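Local coordinates for DNA protection during starvation protein (Halobacterium salinarum, PDB 1MOJ), which probably protects DNA from oxidative damage by oxidising iron(II) with hydrogen peroxide and storing it as a ferric mineral inside a hollow shell of twelve subunits, at residues A36-V41 and E80-V85; N40-Y45 and T73-A78; E135-A140 and M151-L156. All coordinates share one frame; numbering follows the deposited sequence.

Contact 1 of 3, residues A36-V41 and E80-V85; sequences ADLANV and ELAERV. With FE (Fe (III) ion), chain E.
Leu81 reaches across from helix 60-87 and lays its CD2 methyl against the backbone of helix 24-54, at Leu38. The two helices are an antiparallel pair in the four-helix bundle of the ferritin fold, and the segments 36-41 and 80-85 cross at -153° with their axes 9.2 Å apart. No hydrogen bond joins them; the contact is apolar and buried. Leu81 CD2 lies 3.7 Å from the backbone N of Leu38, and the same methyl also touches Asp37 CB at 3.8 Å and Val41 CG2, also at 3.8 Å, with the Val41 and Leu81 side chains set slantwise to one another. The torsions of Leu81 depart from the usual staggered values (chi1 -101°), and its other methyl, CD1, is turned to Leu152 of helix 146-169. Leu38 answers from its own side: CG stands opposite the backbone N (chi1 172°), which carries CD2 over to Ala82 CB at 3.7 Å. Pro92, in a loop, touches both Leu38 and Ala82. Asp37 lends this packing its CB, while its carboxylate turns elsewhere, OD2 hydrogen-bonding ND1 of His136 on helix 115-142.

Beyond the apolar layer, helix 60-87 serves the iron site. Glu83, extended beyond CG, reaches an iron(III) ion also bound by Asp79 of the same chain and by His52 of a second subunit, so the site spans a dimer interface. Trp53 of that subunit packs on Ala82 and Glu83. Glu83 binds through one carboxylate oxygen: OE1 is 2.0 Å from the iron, whereas OE2 stays 3.6 Å away.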
loop_
_atom_site.group_PDB
_atom_site.type_symbol
_atom_site.label_atom_id
_atom_site.label_comp_id
_atom_site.label_asym_id
_atom_site.label_seq_id
_atom_site.Cartn_x
_atom_site.Cartn_y
_atom_site.Cartn_z
ATOM N N ALA A 36 28.290 3.143 26.323
ATOM C CA ALA A 36 29.183 2.016 26.141
ATOM C C ALA A 36 28.554 1.086 25.101
ATOM O O ALA A 36 29.239 0.592 24.206
ATOM C CB ALA A 36 29.375 1.279 27.462
ATOM N N ASP A 37 27.250 0.852 25.232
ATOM C CA ASP A 37 26.517 -0.015 24.308
ATOM C C ASP A 37 26.515 0.596 22.918
ATOM O O ASP A 37 26.729 -0.099 21.931
ATOM C CB ASP A 37 25.070 -0.226 24.784
ATOM C CG ASP A 37 24.968 -1.216 25.944
ATOM O OD1 ASP A 37 25.995 -1.862 26.259
ATOM O OD2 ASP A 37 23.865 -1.362 26.532
ATOM N N LEU A 38 26.288 1.903 22.849
ATOM C CA LEU A 38 26.265 2.616 21.575
ATOM C C LEU A 38 27.562 2.406 20.794
ATOM O O LEU A 38 27.539 2.101 19.590
ATOM C CB LEU A 38 26.044 4.113 21.821
ATOM C CG LEU A 38 26.182 5.074 20.640
ATOM C CD1 LEU A 38 25.296 4.602 19.480
ATOM C CD2 LEU A 38 25.798 6.485 21.075
ATOM N N ALA A 39 28.692 2.579 21.477
ATOM C CA ALA A 39 29.994 2.407 20.839
ATOM C C ALA A 39 30.126 1.012 20.246
ATOM O O ALA A 39 30.538 0.862 19.098
ATOM C CB ALA A 39 31.123 2.658 21.854
ATOM N N ASN A 40 29.761 -0.002 21.023
ATOM C CA ASN A 40 29.857 -1.380 20.560
ATOM C C ASN A 40 28.887 -1.672 19.438
ATOM O O ASN A 40 29.242 -2.365 18.485
ATOM C CB ASN A 40 29.609 -2.364 21.704
ATOM C CG ASN A 40 30.753 -2.396 22.696
ATOM O OD1 ASN A 40 31.919 -2.252 22.315
ATOM N ND2 ASN A 40 30.433 -2.599 23.965
ATOM N N VAL A 41 27.669 -1.142 19.551
ATOM C CA VAL A 41 26.655 -1.381 18.535
ATOM C C VAL A 41 27.051 -0.761 17.204
ATOM O O VAL A 41 26.806 -1.347 16.150
ATOM C CB VAL A 41 25.271 -0.847 18.972
ATOM C CG1 VAL A 41 24.274 -0.963 17.829
ATOM C CG2 VAL A 41 24.759 -1.662 20.152
ATOM N N GLU A 80 18.514 4.449 18.747
ATOM C CA GLU A 80 17.707 4.426 19.961
ATOM C C GLU A 80 18.577 4.764 21.166
ATOM O O GLU A 80 18.244 5.635 21.970
ATOM C CB GLU A 80 17.107 3.039 20.170
ATOM C CG GLU A 80 16.008 2.665 19.191
ATOM C CD GLU A 80 14.730 3.424 19.451
ATOM O OE1 GLU A 80 13.655 2.917 19.070
ATOM O OE2 GLU A 80 14.794 4.526 20.030
ATOM N N LEU A 81 19.686 4.046 21.291
ATOM C CA LEU A 81 20.639 4.247 22.387
ATOM C C LEU A 81 21.132 5.699 22.460
ATOM O O LEU A 81 21.102 6.324 23.519
ATOM C CB LEU A 81 21.844 3.315 22.189
ATOM C CG LEU A 81 22.025 1.995 22.947
ATOM C CD1 LEU A 81 20.727 1.437 23.439
ATOM C CD2 LEU A 81 22.745 1.014 22.020
ATOM N N ALA A 82 21.584 6.220 21.322
ATOM C CA ALA A 82 22.106 7.580 21.234
ATOM C C ALA A 82 21.055 8.613 21.622
ATOM O O ALA A 82 21.333 9.564 22.361
ATOM C CB ALA A 82 22.609 7.853 19.811
ATOM N N GLU A 83 19.842 8.440 21.112
ATOM C CA GLU A 83 18.781 9.382 21.423
ATOM C C GLU A 83 18.363 9.298 22.880
ATOM O O GLU A 83 17.973 10.307 23.470
ATOM C CB GLU A 83 17.592 9.160 20.491
ATOM C CG GLU A 83 17.913 9.588 19.068
ATOM C CD GLU A 83 16.737 9.492 18.124
ATOM O OE1 GLU A 83 16.899 9.858 16.950
ATOM O OE2 GLU A 83 15.647 9.060 18.539
ATOM N N ARG A 84 18.444 8.109 23.470
ATOM C CA ARG A 84 18.076 7.968 24.883
ATOM C C ARG A 84 19.146 8.668 25.718
ATOM O O ARG A 84 18.844 9.305 26.731
ATOM C CB ARG A 84 17.972 6.492 25.283
ATOM C CG ARG A 84 17.364 6.270 26.664
ATOM C CD ARG A 84 16.035 7.016 26.813
ATOM N NE ARG A 84 15.421 6.811 28.122
ATOM C CZ ARG A 84 14.331 7.449 28.553
ATOM N NH1 ARG A 84 13.732 8.345 27.772
ATOM N NH2 ARG A 84 13.835 7.188 29.766
ATOM N N VAL A 85 20.398 8.550 25.287
ATOM C CA VAL A 85 21.499 9.213 25.988
ATOM C C VAL A 85 21.235 10.718 25.948
ATOM O O VAL A 85 21.292 11.409 26.971
ATOM C CB VAL A 85 22.865 8.913 25.314
ATOM C CG1 VAL A 85 23.931 9.865 25.836
ATOM C CG2 VAL A 85 23.284 7.470 25.604
HETATM FE FE FE E . 16.904 9.003 15.175
HETATM O O HOH W 1 14.802 9.380 14.811
#

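Contact 2 of 3, residues N40-Y45 and T73-A78; sequences NVYVLY and TAEEVA
Tyr45 packs its ring along Glu75 and its CB against Ala74, where helices 24-54 and 60-87 of the ferritin four-helix bundle run antiparallel. The segments cross at -157°, with their axes only 8.5 Å apart, and small residues sit at the near positions: Ala74 lies opposite Tyr45 and Ala78 opposite Val41.

From the root of Tyr45 outward, CB meets Ala74 CB at 4.0 Å. With CG anti to the backbone N (chi1 159°), the ring then runs beside Glu75, both side chains pointing the same way. CD1 is 3.7 Å from Glu75 CB, and CE1 is 3.6 Å from Glu75 CG, whose CH lies over the ring face in a CH-pi contact, 27° off the normal. On the ring's rim, CD2 comes into the plane of the Tyr42 ring at its edge. At the tip, OH leaves the subunit: it is hydrogen-bonded to Tyr42 OH and to Glu75 OE2, both of a second subunit. A phenylalanine here would lack the OH and would probably leave Tyr42 OH and Glu75 OE2 of the second subunit without this bond across the interface.

Glu75 is assigned to iron nucleation, and here its aliphatic part does the packing while OE2 is held in turn by Tyr45 of the second subunit. Deeper between the helices, Val41 CG1 touches Ala78 CB at 3.8 Å. The same Ala78 methyl sits over one face of the Tyr42 ring, 4.0 Å from its centroid. Past that ring a water bridges the helices: it is hydrogen-bonded at 3.0 Å to Tyr42 OH, which also bonds Tyr45 OH of the second subunit, and donates a hydrogen bond to Glu75 O at 2.8 Å.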
loop_
_atom_site.group_PDB
_atom_site.type_symbol
_atom_site.label_atom_id
_atom_site.label_comp_id
_atom_site.label_asym_id
_atom_site.label_seq_id
_atom_site.Cartn_x
_atom_site.Cartn_y
_atom_site.Cartn_z
ATOM N N ASN A 40 29.761 -0.002 21.023
ATOM C CA ASN A 40 29.857 -1.380 20.560
ATOM C C ASN A 40 28.887 -1.672 19.438
ATOM O O ASN A 40 29.242 -2.365 18.485
ATOM C CB ASN A 40 29.609 -2.364 21.704
ATOM C CG ASN A 40 30.753 -2.396 22.696
ATOM O OD1 ASN A 40 31.919 -2.252 22.315
ATOM N ND2 ASN A 40 30.433 -2.599 23.965
ATOM N N VAL A 41 27.669 -1.142 19.551
ATOM C CA VAL A 41 26.655 -1.381 18.535
ATOM C C VAL A 41 27.051 -0.761 17.204
ATOM O O VAL A 41 26.806 -1.347 16.150
ATOM C CB VAL A 41 25.271 -0.847 18.972
ATOM C CG1 VAL A 41 24.274 -0.963 17.829
ATOM C CG2 VAL A 41 24.759 -1.662 20.152
ATOM N N TYR A 42 27.680 0.411 17.240
ATOM C CA TYR A 42 28.085 1.042 15.997
ATOM C C TYR A 42 29.281 0.356 15.340
ATOM O O TYR A 42 29.387 0.356 14.115
ATOM C CB TYR A 42 28.350 2.532 16.202
ATOM C CG TYR A 42 27.369 3.389 15.441
ATOM C CD1 TYR A 42 26.771 4.498 16.037
ATOM C CD2 TYR A 42 27.008 3.064 14.132
ATOM C CE1 TYR A 42 25.830 5.269 15.354
ATOM C CE2 TYR A 42 26.066 3.822 13.436
ATOM C CZ TYR A 42 25.481 4.925 14.055
ATOM O OH TYR A 42 24.557 5.677 13.376
ATOM N N VAL A 43 30.183 -0.227 16.130
ATOM C CA VAL A 43 31.305 -0.938 15.519
ATOM C C VAL A 43 30.709 -2.202 14.904
ATOM O O VAL A 43 31.128 -2.633 13.834
ATOM C CB VAL A 43 32.416 -1.336 16.539
ATOM C CG1 VAL A 43 32.941 -0.105 17.267
ATOM C CG2 VAL A 43 31.893 -2.343 17.503
ATOM N N LEU A 44 29.725 -2.793 15.586
ATOM C CA LEU A 44 29.050 -3.982 15.074
ATOM C C LEU A 44 28.427 -3.628 13.729
ATOM O O LEU A 44 28.599 -4.350 12.732
ATOM C CB LEU A 44 27.952 -4.440 16.035
ATOM C CG LEU A 44 26.982 -5.513 15.498
ATOM C CD1 LEU A 44 27.727 -6.800 15.231
ATOM C CD2 LEU A 44 25.865 -5.756 16.488
ATOM N N TYR A 45 27.698 -2.514 13.715
ATOM C CA TYR A 45 27.040 -2.027 12.504
ATOM C C TYR A 45 28.032 -1.945 11.345
ATOM O O TYR A 45 27.771 -2.445 10.245
ATOM C CB TYR A 45 26.458 -0.634 12.751
ATOM C CG TYR A 45 26.208 0.165 11.484
ATOM C CD1 TYR A 45 25.099 -0.084 10.682
ATOM C CD2 TYR A 45 27.084 1.180 11.099
ATOM C CE1 TYR A 45 24.865 0.662 9.529
ATOM C CE2 TYR A 45 26.862 1.927 9.952
ATOM C CZ TYR A 45 25.751 1.666 9.173
ATOM O OH TYR A 45 25.527 2.418 8.038
ATOM N N THR A 73 19.393 -3.223 11.547
ATOM C CA THR A 73 18.920 -3.398 12.913
ATOM C C THR A 73 19.911 -2.785 13.910
ATOM O O THR A 73 19.510 -2.079 14.835
ATOM C CB THR A 73 18.697 -4.905 13.242
ATOM O OG1 THR A 73 17.534 -5.369 12.546
ATOM C CG2 THR A 73 18.484 -5.118 14.744
ATOM N N ALA A 74 21.202 -3.039 13.709
ATOM C CA ALA A 74 22.232 -2.508 14.597
ATOM C C ALA A 74 22.223 -0.989 14.551
ATOM O O ALA A 74 22.411 -0.318 15.573
ATOM C CB ALA A 74 23.608 -3.042 14.195
ATOM N N GLU A 75 21.975 -0.442 13.367
ATOM C CA GLU A 75 21.946 1.006 13.198
ATOM C C GLU A 75 20.758 1.626 13.918
ATOM O O GLU A 75 20.862 2.716 14.492
ATOM C CB GLU A 75 21.910 1.362 11.719
ATOM C CG GLU A 75 22.518 2.714 11.419
ATOM C CD GLU A 75 21.514 3.696 10.851
ATOM O OE1 GLU A 75 20.468 3.941 11.499
ATOM O OE2 GLU A 75 21.781 4.225 9.752
ATOM N N GLU A 76 19.624 0.933 13.895
ATOM C CA GLU A 76 18.439 1.427 14.568
ATOM C C GLU A 76 18.615 1.354 16.082
ATOM O O GLU A 76 18.170 2.243 16.820
ATOM C CB GLU A 76 17.221 0.615 14.138
ATOM C CG GLU A 76 16.821 0.882 12.690
ATOM C CD GLU A 76 15.544 0.166 12.292
ATOM O OE1 GLU A 76 14.640 0.040 13.150
ATOM O OE2 GLU A 76 15.437 -0.259 11.118
ATOM N N VAL A 77 19.256 0.287 16.548
ATOM C CA VAL A 77 19.490 0.139 17.979
ATOM C C VAL A 77 20.404 1.272 18.442
ATOM O O VAL A 77 20.165 1.893 19.486
ATOM C CB VAL A 77 20.137 -1.231 18.315
ATOM C CG1 VAL A 77 20.606 -1.254 19.768
ATOM C CG2 VAL A 77 19.132 -2.346 18.071
ATOM N N ALA A 78 21.436 1.557 17.653
ATOM C CA ALA A 78 22.375 2.627 17.997
ATOM C C ALA A 78 21.641 3.960 18.073
ATOM O O ALA A 78 21.887 4.764 18.970
ATOM C CB ALA A 78 23.493 2.702 16.954
HETATM O O HOH W 2 21.668 5.417 14.281
#

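Contact 3 of 3, residues E135-A140 and M151-L156; sequences EHTELA and MLREGL. With FE (Fe (III) ion), chain F.
Thr137 and Leu152 supply most of the packing between helices 115-142 and 146-169 of the ferritin-like bundle, whose segments 135-140 and 151-156 run antiparallel (163°). Their closest pair, Thr137 CG2 and Leu152 CB, is only 3.3 Å apart, tighter than usual for two carbons. Leu152 then sets CD1 against the backbone of the facing helix, 3.5 Å from His136 O and 3.9 Å from His136 CB. Arg153 adds its aliphatic stem, with CG 4.2 Å from Thr137 CG2.

The polar ends find partners outside the two segments. Thr137 holds OG1 between its backbone N and carbonyl carbon (chi1 67°), hydrogen-bonded to Arg134 O, which leaves CG2 to face Leu152. The guanidinium of Arg153 forms a salt bridge with Glu141 of helix 115-142.

Metal binding occupies the far face of helix 146-169. Glu154, assigned to iron nucleation, binds an iron(III) ion through OE2 at 2.4 Å, joined by Glu154 OE2 of a third and a fourth subunit. The iron(III) charge probably offsets the repulsion among the three converging carboxylates, consistent with one side of helix 146-169 packing the bundle and the other offering carboxylates to iron where three subunits meet.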
loop_
_atom_site.group_PDB
_atom_site.type_symbol
_atom_site.label_atom_id
_atom_site.label_comp_id
_atom_site.label_asym_id
_atom_site.label_seq_id
_atom_site.Cartn_x
_atom_site.Cartn_y
_atom_site.Cartn_z
ATOM N N GLU A 135 22.713 -6.753 31.551
ATOM C CA GLU A 135 23.105 -6.079 32.785
ATOM C C GLU A 135 22.544 -4.665 32.834
ATOM O O GLU A 135 22.098 -4.192 33.877
ATOM C CB GLU A 135 24.627 -6.037 32.894
ATOM C CG GLU A 135 25.249 -7.417 33.051
ATOM C CD GLU A 135 26.776 -7.390 33.035
ATOM O OE1 GLU A 135 27.390 -8.455 33.307
ATOM O OE2 GLU A 135 27.365 -6.316 32.748
ATOM N N HIS A 136 22.557 -4.001 31.687
ATOM C CA HIS A 136 22.059 -2.639 31.587
ATOM C C HIS A 136 20.555 -2.512 31.765
ATOM O O HIS A 136 20.084 -1.511 32.284
ATOM C CB HIS A 136 22.508 -2.040 30.268
ATOM C CG HIS A 136 23.990 -1.853 30.183
ATOM N ND1 HIS A 136 24.645 -1.579 29.003
ATOM C CD2 HIS A 136 24.945 -1.884 31.145
ATOM C CE1 HIS A 136 25.939 -1.448 29.241
ATOM N NE2 HIS A 136 26.148 -1.628 30.533
ATOM N N THR A 137 19.793 -3.519 31.351
ATOM C CA THR A 137 18.351 -3.439 31.538
ATOM C C THR A 137 18.056 -3.551 33.043
ATOM O O THR A 137 17.150 -2.894 33.554
ATOM C CB THR A 137 17.607 -4.559 30.770
ATOM O OG1 THR A 137 17.914 -5.827 31.349
ATOM C CG2 THR A 137 18.032 -4.586 29.320
ATOM N N GLU A 138 18.827 -4.375 33.757
ATOM C CA GLU A 138 18.627 -4.527 35.199
ATOM C C GLU A 138 19.001 -3.231 35.892
ATOM O O GLU A 138 18.291 -2.764 36.784
ATOM C CB GLU A 138 19.484 -5.666 35.755
ATOM C CG GLU A 138 19.017 -7.054 35.333
ATOM C CD GLU A 138 19.871 -8.165 35.919
ATOM O OE1 GLU A 138 19.643 -9.340 35.555
ATOM O OE2 GLU A 138 20.767 -7.866 36.744
ATOM N N LEU A 139 20.123 -2.653 35.477
ATOM C CA LEU A 139 20.582 -1.397 36.049
ATOM C C LEU A 139 19.504 -0.342 35.888
ATOM O O LEU A 139 19.215 0.402 36.829
ATOM C CB LEU A 139 21.859 -0.927 35.354
ATOM C CG LEU A 139 22.307 0.488 35.736
ATOM C CD1 LEU A 139 22.559 0.555 37.242
ATOM C CD2 LEU A 139 23.555 0.856 34.955
ATOM N N ALA A 140 18.905 -0.281 34.697
ATOM C CA ALA A 140 17.851 0.701 34.423
ATOM C C ALA A 140 16.597 0.438 35.263
ATOM O O ALA A 140 16.028 1.365 35.840
ATOM C CB ALA A 140 17.506 0.707 32.935
ATOM N N MET A 151 13.253 -0.187 26.422
ATOM C CA MET A 151 13.915 0.037 25.150
ATOM C C MET A 151 15.087 -0.911 24.974
ATOM O O MET A 151 15.340 -1.390 23.875
ATOM C CB MET A 151 14.433 1.467 25.059
ATOM C CG MET A 151 15.267 1.709 23.814
ATOM S SD MET A 151 16.626 2.799 24.165
ATOM C CE MET A 151 15.714 4.277 24.525
ATOM N N LEU A 152 15.815 -1.162 26.054
ATOM C CA LEU A 152 16.955 -2.066 25.980
ATOM C C LEU A 152 16.525 -3.490 25.636
ATOM O O LEU A 152 17.176 -4.155 24.834
ATOM C CB LEU A 152 17.740 -2.042 27.304
ATOM C CG LEU A 152 18.556 -0.762 27.570
ATOM C CD1 LEU A 152 19.062 -0.752 28.995
ATOM C CD2 LEU A 152 19.727 -0.683 26.603
ATOM N N ARG A 153 15.425 -3.950 26.234
ATOM C CA ARG A 153 14.910 -5.292 25.968
ATOM C C ARG A 153 14.401 -5.397 24.535
ATOM O O ARG A 153 14.558 -6.437 23.891
ATOM C CB ARG A 153 13.757 -5.643 26.909
ATOM C CG ARG A 153 14.105 -5.644 28.378
ATOM C CD ARG A 153 12.962 -6.239 29.189
ATOM N NE ARG A 153 12.988 -5.793 30.579
ATOM C CZ ARG A 153 12.246 -4.803 31.057
ATOM N NH1 ARG A 153 11.411 -4.159 30.262
ATOM N NH2 ARG A 153 12.353 -4.447 32.326
ATOM N N GLU A 154 13.778 -4.324 24.049
ATOM C CA GLU A 154 13.253 -4.294 22.687
ATOM C C GLU A 154 14.411 -4.480 21.721
ATOM O O GLU A 154 14.289 -5.176 20.723
ATOM C CB GLU A 154 12.570 -2.961 22.402
ATOM C CG GLU A 154 11.231 -2.732 23.114
ATOM C CD GLU A 154 10.030 -3.310 22.361
ATOM O OE1 GLU A 154 9.953 -3.148 21.119
ATOM O OE2 GLU A 154 9.145 -3.907 23.011
ATOM N N GLY A 155 15.545 -3.862 22.031
ATOM C CA GLY A 155 16.707 -3.981 21.175
ATOM C C GLY A 155 17.402 -5.311 21.386
ATOM O O GLY A 155 17.914 -5.921 20.441
ATOM N N LEU A 156 17.412 -5.765 22.636
ATOM C CA LEU A 156 18.048 -7.029 22.980
ATOM C C LEU A 156 17.458 -8.188 22.175
ATOM O O LEU A 156 18.183 -9.052 21.667
ATOM C CB LEU A 156 17.880 -7.313 24.479
ATOM C CG LEU A 156 18.432 -8.651 24.977
ATOM C CD1 LEU A 156 19.940 -8.711 24.739
ATOM C CD2 LEU A 156 18.116 -8.824 26.446
HETATM FE FE FE F . 6.931 -3.792 22.206
#

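Going from the N terminus, helix 24-54 provides the first half of contact 1 and then, one turn on, of contact 2. The chain turns and comes back along helix 60-87, so contact 2, with the shorter loop, nests inside contact 1 like successive rungs of a hairpin; Asn40 and Val41 belong to both. Contact 3 closes later and separately, across the short turn between helices 115-142 and 146-169. The two hairpins are then tied together side to side: Asp37 meets His136, Leu81 meets Leu152, and Arg84 packs on Met151, while contacts 2 and 3 touch more lightly, Val77 against Gly155. Together the contacts involve all four long helices of the bundle.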